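Aminopentol aminotransferase (Sphingopyxis macrogoltabida, PDB 6HBS) catalyses the pyridoxal phosphate-dependent deamination of aminopentol, the hydrolysed form of fumonisin B1, to its 2-keto derivative, with pyruvate as the preferred amino acceptor. Local coordinates at residues 137-142 with 179-184; 170-175 with 196-201. One frame throughout, in Å; residues are numbered along the deposited sequence.

In the fold
Followed from the N terminus, the chain first lays down strand 137-141, which opens contact 1. It then passes through strand 167-170 into the turn that opens contact 2, and helix 175-184 closes contact 1 against the earlier strand. After strand 189-194, segment 196-201 closes contact 2, so the two loops cross rather than nest. Contact 1 ties the helix to the large mixed sheet; contact 2 ties the turn before that helix to a connection reaching the cofactor pocket. Lys142 joins them through probable hydrogen bonds to Tyr170 and Arg198. The pair illustrates how crossing loops can tie a beta-alpha-beta crossover to the strand it passes over and to the segment that follows it.

Contact 1 (137-142 with 179-184); sequences TILCAK and SDAFKA
The Phe182 ring takes Leu139 CD1 on one face, with the methyl carbon 3.8 Å above the ring plane and displaced toward the rim. This is a CH-pi contact: CD1 stands 4.1 Å from the centroid of the Phe182 ring, 21° off its normal. It rests over the CD1-CE1 bond, at 3.9 Å from each of these Phe182 atoms. Further cover for the ring comes from Ile189 and Val192 of strand 189-194 and from Cys219, Cys220 and Thr223 of helix 210-223.

The contact is a worked example of a helix laid against a parallel part of a sheet. Helix 175-184 is the connection between strands 167-170 and 189-194, a beta-alpha-beta crossover, and strand 137-141 lies between those two in the sheet of the large, fold type I domain. Within segments 137-142 and 179-184, Leu139 is the strand residue that reaches the helix. Its CG lies beside the backbone N and anti to the carbonyl carbon (chi1 -64°), and CD1 continues the extended chain, which carries that methyl to the helix. The same CD1 meets Ala181 CB at 3.9 Å, while the other branch, CD2, approaches Ala181 CB at 4.1 Å; the fork thus has both prongs on the alanine and one on the ring. Phe182 leaves its backbone pointing away from the strand, yet its ring turns back so that one face receives the leucine.

All three side chains are buried, and what they share is entirely apolar. The strand's polar backbone is engaged within the sheet, where Leu139 pairs with Ala191, and Thr137 OG1 bonds to Asp188. The chemistry therefore implies that fit and the exclusion of water, rather than directional polar bonds, hold helix and strand together.

Contact 2 (170-175 with 196-201); sequences YTYNDA and PFRHEV
Tyr172 and Arg198 both carry CG anti to the backbone N (chi1 -168° and -176°), which sends the ring across the 197-198 strand while the arginine, bent at chi2, slides past it in the opposite direction. Tyr172 sits second in a type II beta turn, Thr171 to Asp174, leading from a sheet strand into helix 175-184 of the fold type I aminotransferase domain. Its CD2 meets Arg198 CB at 3.9 Å, and its CE2 reaches Arg198 N at 3.6 Å. Across the contact the ring packs on the Phe197-Arg198 peptide, CZ 3.7 Å from Phe197 C, and on the root of the arginine. Tyr172 OH lies 3.2 Å from Phe197 CA and hydrogen-bonds to Thr195 O. A phenylalanine here would probably leave Thr195 O without the hydroxyl that now bonds to it.

The guanidinium lies back at the root of the tyrosine, NH1 4.1 Å from Tyr172 CB, its plane 27° from that of the ring; NE forms a salt bridge to Glu203 and NH1 bonds to Lys142 O. Glu200 CG covers one face of the guanidinium. His199 touches the pyridoxal phosphate, and its CD2 sits 3.8 Å above the plane of the Phe197 ring, over the centre.

Contact 1 (137-142 with 179-184)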
ATOM      1  N   THR A 137     -22.045  12.198  -3.478  1.00 19.19           N
ATOM      2  CA  THR A 137     -21.680  12.748  -2.171  1.00 20.36           C
ATOM      3  C   THR A 137     -21.299  11.626  -1.197  1.00 17.75           C
ATOM      4  O   THR A 137     -22.047  10.676  -0.959  1.00 19.90           O
ATOM      5  CB  THR A 137     -22.757  13.681  -1.587  1.00 20.19           C
ATOM      6  OG1 THR A 137     -22.987  14.755  -2.513  1.00 22.32           O
ATOM      7  CG2 THR A 137     -22.318  14.255  -0.253  1.00 20.92           C
ATOM      8  N   ILE A 138     -20.127  11.797  -0.597  1.00 17.43           N
ATOM      9  CA  ILE A 138     -19.648  10.917   0.469  1.00 19.54           C
ATOM     10  C   ILE A 138     -19.754  11.674   1.803  1.00 17.16           C
ATOM     11  O   ILE A 138     -19.208  12.757   1.938  1.00 20.18           O
ATOM     12  CB  ILE A 138     -18.200  10.469   0.176  1.00 19.99           C
ATOM     13  CG1 ILE A 138     -18.129   9.677  -1.128  1.00 22.37           C
ATOM     14  CG2 ILE A 138     -17.631   9.690   1.346  1.00 22.42           C
ATOM     15  CD1 ILE A 138     -18.717   8.298  -1.078  1.00 22.17           C
ATOM     16  N   LEU A 139     -20.473  11.101   2.766  1.00 18.69           N
ATOM     17  CA  LEU A 139     -20.611  11.759   4.083  1.00 18.76           C
ATOM     18  C   LEU A 139     -19.577  11.204   5.072  1.00 20.13           C
ATOM     19  O   LEU A 139     -19.579  10.000   5.343  1.00 20.99           O
ATOM     20  CB  LEU A 139     -22.025  11.538   4.613  1.00 18.40           C
ATOM     21  CG  LEU A 139     -23.148  12.179   3.787  1.00 19.47           C
ATOM     22  CD1 LEU A 139     -24.505  11.962   4.445  1.00 19.87           C
ATOM     23  CD2 LEU A 139     -22.859  13.638   3.521  1.00 19.06           C
ATOM     24  N   CYS A 140     -18.769  12.090   5.658  1.00 19.84           N
ATOM     25  CA  CYS A 140     -17.801  11.702   6.697  1.00 19.71           C
ATOM     26  C   CYS A 140     -18.013  12.610   7.918  1.00 19.63           C
ATOM     27  O   CYS A 140     -18.559  13.710   7.797  1.00 18.50           O
ATOM     28  CB  CYS A 140     -16.367  11.826   6.185  1.00 18.87           C
ATOM     29  SG  CYS A 140     -16.062  10.757   4.750  1.00 22.99           S
ATOM     30  N   ALA A 141     -17.627  12.111   9.092  1.00 18.75           N
ATOM     31  CA  ALA A 141     -17.656  12.879  10.329  1.00 18.87           C
ATOM     32  C   ALA A 141     -16.531  13.910  10.293  1.00 20.12           C
ATOM     33  O   ALA A 141     -15.408  13.579   9.877  1.00 20.09           O
ATOM     34  CB  ALA A 141     -17.486  11.930  11.492  1.00 19.36           C
ATOM     35  N   LYS A 142     -16.812  15.149  10.743  1.00 20.72           N
ATOM     36  CA  LYS A 142     -15.796  16.171  10.907  1.00 23.73           C
ATOM     37  C   LYS A 142     -14.658  15.625  11.777  1.00 21.87           C
ATOM     38  O   LYS A 142     -14.912  15.068  12.849  1.00 21.51           O
ATOM     39  CB  LYS A 142     -16.321  17.401  11.659  1.00 28.38           C
ATOM     40  CG  LYS A 142     -17.280  18.272  10.881  1.00 36.78           C
ATOM     41  CD  LYS A 142     -17.962  19.356  11.733  1.00 41.17           C
ATOM     42  CE  LYS A 142     -19.095  20.049  10.993  1.00 50.00           C
ATOM     43  NZ  LYS A 142     -20.309  19.190  10.931  1.00 51.83           N
ATOM     44  N   SER A 179     -28.767  13.107   9.818  1.00 24.01           N
ATOM     45  CA  SER A 179     -30.046  13.279   9.119  0.50 25.36           C
ATOM     46  C   SER A 179     -29.981  14.524   8.231  1.00 24.81           C
ATOM     47  O   SER A 179     -30.316  14.474   7.044  1.00 24.25           O
ATOM     48  CB  SER A 179     -31.220  13.385  10.073  0.50 25.67           C
ATOM     49  OG  SER A 179     -31.268  12.275  10.949  0.50 27.51           O
ATOM     50  N   ASP A 180     -29.551  15.647   8.818  1.00 23.00           N
ATOM     51  CA  ASP A 180     -29.481  16.867   8.085  1.00 22.83           C
ATOM     52  C   ASP A 180     -28.520  16.742   6.902  1.00 25.27           C
ATOM     53  O   ASP A 180     -28.797  17.301   5.846  1.00 23.95           O
ATOM     54  CB  ASP A 180     -29.053  18.051   8.943  1.00 22.21           C
ATOM     55  CG  ASP A 180     -30.133  18.496   9.924  1.00 23.73           C
ATOM     56  OD1 ASP A 180     -31.304  18.146   9.725  1.00 24.50           O
ATOM     57  OD2 ASP A 180     -29.785  19.188  10.877  1.00 23.67           O
ATOM     58  N   ALA A 181     -27.378  16.077   7.103  1.00 22.59           N
ATOM     59  CA  ALA A 181     -26.410  15.949   6.045  1.00 22.37           C
ATOM     60  C   ALA A 181     -27.024  15.228   4.845  1.00 20.62           C
ATOM     61  O   ALA A 181     -26.689  15.553   3.670  1.00 21.96           O
ATOM     62  CB  ALA A 181     -25.183  15.216   6.564  1.00 23.49           C
ATOM     63  N   PHE A 182     -27.872  14.230   5.115  1.00 20.45           N
ATOM     64  CA  PHE A 182     -28.563  13.498   4.049  1.00 21.18           C
ATOM     65  C   PHE A 182     -29.462  14.470   3.256  1.00 24.09           C
ATOM     66  O   PHE A 182     -29.605  14.344   2.012  1.00 22.13           O
ATOM     67  CB  PHE A 182     -29.395  12.336   4.594  1.00 21.48           C
ATOM     68  CG  PHE A 182     -28.673  11.014   4.626  1.00 22.45           C
ATOM     69  CD1 PHE A 182     -27.923  10.654   5.729  1.00 23.36           C
ATOM     70  CD2 PHE A 182     -28.723  10.154   3.537  1.00 22.82           C
ATOM     71  CE1 PHE A 182     -27.230   9.446   5.737  1.00 25.52           C
ATOM     72  CE2 PHE A 182     -28.046   8.949   3.551  1.00 22.21           C
ATOM     73  CZ  PHE A 182     -27.301   8.598   4.649  1.00 22.69           C
ATOM     74  N   LYS A 183     -30.101  15.409   3.968  1.00 23.89           N
ATOM     75  CA  LYS A 183     -31.108  16.272   3.314  1.00 24.01           C
ATOM     76  C   LYS A 183     -30.435  17.466   2.639  1.00 22.40           C
ATOM     77  O   LYS A 183     -30.976  17.998   1.670  1.00 22.28           O
ATOM     78  CB  LYS A 183     -32.207  16.687   4.298  1.00 29.08           C
ATOM     79  CG  LYS A 183     -33.159  15.561   4.654  1.00 34.09           C
ATOM     80  CD  LYS A 183     -33.941  15.817   5.914  1.00 42.74           C
ATOM     81  CE  LYS A 183     -34.520  14.545   6.500  1.00 48.71           C
ATOM     82  NZ  LYS A 183     -35.247  13.767   5.465  1.00 51.40           N
ATOM     83  N   ALA A 184     -29.270  17.876   3.125  1.00 20.39           N
ATOM     84  CA  ALA A 184     -28.529  18.970   2.545  1.00 22.00           C
ATOM     85  C   ALA A 184     -28.027  18.618   1.132  1.00 22.22           C
ATOM     86  O   ALA A 184     -27.849  19.500   0.345  1.00 22.86           O
ATOM     87  CB  ALA A 184     -27.394  19.347   3.451  1.00 22.79           C
TER

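Contact 2 (170-175 with 196-201)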
ATOM      1  N   TYR A 170     -20.702  15.618   8.743  1.00 19.84           N
ATOM      2  CA  TYR A 170     -21.662  15.621   9.834  1.00 21.65           C
ATOM      3  C   TYR A 170     -20.861  15.555  11.145  1.00 23.37           C
ATOM      4  O   TYR A 170     -19.665  15.275  11.129  1.00 21.69           O
ATOM      5  CB  TYR A 170     -22.654  14.459   9.711  1.00 21.37           C
ATOM      6  CG  TYR A 170     -22.015  13.088   9.809  1.00 21.55           C
ATOM      7  CD1 TYR A 170     -21.526  12.420   8.691  1.00 22.38           C
ATOM      8  CD2 TYR A 170     -21.851  12.474  11.030  1.00 22.05           C
ATOM      9  CE1 TYR A 170     -20.915  11.177   8.793  1.00 19.73           C
ATOM     10  CE2 TYR A 170     -21.256  11.229  11.155  1.00 19.87           C
ATOM     11  CZ  TYR A 170     -20.777  10.573  10.035  1.00 21.12           C
ATOM     12  OH  TYR A 170     -20.145   9.355  10.201  1.00 18.42           O
ATOM     13  N   THR A 171     -21.528  15.818  12.271  1.00 21.81           N
ATOM     14  CA  THR A 171     -20.902  15.687  13.626  1.00 21.97           C
ATOM     15  C   THR A 171     -21.056  14.251  14.116  1.00 19.69           C
ATOM     16  O   THR A 171     -22.158  13.722  14.189  1.00 20.52           O
ATOM     17  CB  THR A 171     -21.538  16.654  14.633  1.00 21.49           C
ATOM     18  OG1 THR A 171     -21.324  17.929  14.054  1.00 22.86           O
ATOM     19  CG2 THR A 171     -20.923  16.586  16.016  1.00 23.52           C
ATOM     20  N   TYR A 172     -19.935  13.615  14.461  1.00 21.77           N
ATOM     21  CA  TYR A 172     -19.962  12.252  14.936  1.00 20.88           C
ATOM     22  C   TYR A 172     -20.879  12.171  16.155  1.00 21.27           C
ATOM     23  O   TYR A 172     -20.804  13.044  17.006  1.00 21.66           O
ATOM     24  CB  TYR A 172     -18.554  11.745  15.306  1.00 20.86           C
ATOM     25  CG  TYR A 172     -18.518  10.250  15.517  1.00 21.04           C
ATOM     26  CD1 TYR A 172     -18.441   9.376  14.436  1.00 22.39           C
ATOM     27  CD2 TYR A 172     -18.594   9.697  16.783  1.00 21.31           C
ATOM     28  CE1 TYR A 172     -18.421   7.999  14.610  1.00 21.20           C
ATOM     29  CE2 TYR A 172     -18.558   8.325  16.972  1.00 24.34           C
ATOM     30  CZ  TYR A 172     -18.453   7.470  15.885  1.00 22.54           C
ATOM     31  OH  TYR A 172     -18.486   6.122  16.071  1.00 20.67           O
ATOM     32  N   ASN A 173     -21.680  11.092  16.244  1.00 20.53           N
ATOM     33  CA  ASN A 173     -22.524  10.786  17.377  1.00 22.49           C
ATOM     34  C   ASN A 173     -23.722  11.744  17.459  1.00 24.44           C
ATOM     35  O   ASN A 173     -24.389  11.781  18.491  1.00 26.97           O
ATOM     36  CB  ASN A 173     -21.758  10.729  18.713  1.00 23.69           C
ATOM     37  CG  ASN A 173     -21.434   9.300  19.105  1.00 26.94           C
ATOM     38  OD1 ASN A 173     -22.048   8.381  18.572  1.00 25.50           O
ATOM     39  ND2 ASN A 173     -20.514   9.106  20.045  1.00 24.69           N
ATOM     40  N   ASP A 174     -24.024  12.450  16.368  1.00 23.07           N
ATOM     41  CA  ASP A 174     -25.133  13.423  16.331  1.00 22.86           C
ATOM     42  C   ASP A 174     -26.105  12.976  15.231  1.00 21.05           C
ATOM     43  O   ASP A 174     -25.881  13.276  14.032  1.00 20.50           O
ATOM     44  CB  ASP A 174     -24.585  14.841  16.156  1.00 22.88           C
ATOM     45  CG  ASP A 174     -25.653  15.934  16.226  1.00 26.28           C
ATOM     46  OD1 ASP A 174     -26.843  15.610  16.031  1.00 22.16           O
ATOM     47  OD2 ASP A 174     -25.278  17.078  16.469  1.00 28.84           O
ATOM     48  N   ALA A 175     -27.146  12.243  15.634  1.00 19.56           N
ATOM     49  CA  ALA A 175     -28.156  11.692  14.718  1.00 21.06           C
ATOM     50  C   ALA A 175     -28.835  12.812  13.888  1.00 23.63           C
ATOM     51  O   ALA A 175     -29.066  12.657  12.685  1.00 23.59           O
ATOM     52  CB  ALA A 175     -29.173  10.916  15.515  1.00 21.81           C
ATOM     53  N   PRO A 196     -16.134   3.121  14.196  1.00 21.05           N
ATOM     54  CA  PRO A 196     -17.074   2.488  15.112  1.00 19.44           C
ATOM     55  C   PRO A 196     -17.122   3.146  16.497  1.00 19.60           C
ATOM     56  O   PRO A 196     -18.083   2.929  17.211  1.00 21.76           O
ATOM     57  CB  PRO A 196     -16.611   1.033  15.211  1.00 19.65           C
ATOM     58  CG  PRO A 196     -15.151   1.071  14.816  1.00 20.52           C
ATOM     59  CD  PRO A 196     -14.950   2.276  13.927  1.00 20.37           C
ATOM     60  N   PHE A 197     -16.113   3.946  16.834  1.00 20.89           N
ATOM     61  CA  PHE A 197     -16.215   4.936  17.916  1.00 20.31           C
ATOM     62  C   PHE A 197     -15.376   6.152  17.512  1.00 20.93           C
ATOM     63  O   PHE A 197     -14.690   6.123  16.459  1.00 21.35           O
ATOM     64  CB  PHE A 197     -15.851   4.316  19.273  1.00 20.89           C
ATOM     65  CG  PHE A 197     -14.466   3.749  19.439  1.00 19.41           C
ATOM     66  CD1 PHE A 197     -14.181   2.436  19.084  1.00 18.80           C
ATOM     67  CD2 PHE A 197     -13.467   4.516  20.027  1.00 19.18           C
ATOM     68  CE1 PHE A 197     -12.906   1.917  19.284  1.00 19.69           C
ATOM     69  CE2 PHE A 197     -12.190   3.997  20.221  1.00 20.53           C
ATOM     70  CZ  PHE A 197     -11.906   2.705  19.834  1.00 19.10           C
ATOM     71  N   ARG A 198     -15.419   7.221  18.319  1.00 19.59           N
ATOM     72  CA  ARG A 198     -14.623   8.392  18.062  1.00 18.95           C
ATOM     73  C   ARG A 198     -13.209   8.132  18.583  1.00 19.35           C
ATOM     74  O   ARG A 198     -13.005   7.996  19.816  1.00 19.60           O
ATOM     75  CB  ARG A 198     -15.218   9.628  18.741  1.00 21.64           C
ATOM     76  CG  ARG A 198     -14.472  10.917  18.426  1.00 21.60           C
ATOM     77  CD  ARG A 198     -14.664  11.321  16.976  1.00 22.05           C
ATOM     78  NE  ARG A 198     -14.062  12.617  16.714  1.00 22.46           N
ATOM     79  CZ  ARG A 198     -14.144  13.262  15.560  1.00 24.64           C
ATOM     80  NH1 ARG A 198     -14.641  12.654  14.485  1.00 19.90           N
ATOM     81  NH2 ARG A 198     -13.737  14.518  15.517  1.00 22.90           N
ATOM     82  N   HIS A 199     -12.242   8.036  17.654  1.00 19.03           N
ATOM     83  CA  HIS A 199     -10.848   7.742  17.975  1.00 20.51           C
ATOM     84  C   HIS A 199      -9.939   8.667  17.166  1.00 21.82           C
ATOM     85  O   HIS A 199      -9.444   8.293  16.091  1.00 21.17           O
ATOM     86  CB  HIS A 199     -10.519   6.238  17.844  1.00 19.48           C
ATOM     87  CG  HIS A 199     -10.923   5.542  16.576  1.00 19.79           C
ATOM     88  ND1 HIS A 199     -10.542   5.978  15.315  1.00 18.53           N
ATOM     89  CD2 HIS A 199     -11.587   4.380  16.379  1.00 21.05           C
ATOM     90  CE1 HIS A 199     -11.009   5.129  14.409  1.00 19.67           C
ATOM     91  NE2 HIS A 199     -11.634   4.124  15.031  1.00 18.74           N
ATOM     92  N   GLU A 200      -9.742   9.892  17.680  1.00 20.55           N
ATOM     93  CA  GLU A 200      -8.938  10.895  16.973  1.00 21.56           C
ATOM     94  C   GLU A 200      -7.936  11.547  17.918  1.00 22.76           C
ATOM     95  O   GLU A 200      -8.152  11.593  19.136  1.00 22.25           O
ATOM     96  CB  GLU A 200      -9.845  11.958  16.339  1.00 22.38           C
ATOM     97  CG  GLU A 200     -10.867  11.362  15.373  1.00 22.73           C
ATOM     98  CD  GLU A 200     -10.277  10.613  14.184  1.00 21.38           C
ATOM     99  OE1 GLU A 200     -10.961   9.714  13.626  1.00 22.17           O
ATOM    100  OE2 GLU A 200      -9.162  10.942  13.797  1.00 21.67           O
ATOM    101  N   VAL A 201      -6.905  12.142  17.308  1.00 23.45           N
ATOM    102  CA  VAL A 201      -5.816  12.785  18.019  1.00 23.71           C
ATOM    103  C   VAL A 201      -6.284  14.065  18.719  1.00 24.84           C
ATOM    104  O   VAL A 201      -7.165  14.766  18.251  1.00 23.53           O
ATOM    105  CB  VAL A 201      -4.600  13.065  17.117  1.00 24.43           C
ATOM    106  CG1 VAL A 201      -4.006  11.754  16.616  1.00 23.24           C
ATOM    107  CG2 VAL A 201      -4.945  14.022  15.975  1.00 24.85           C
TER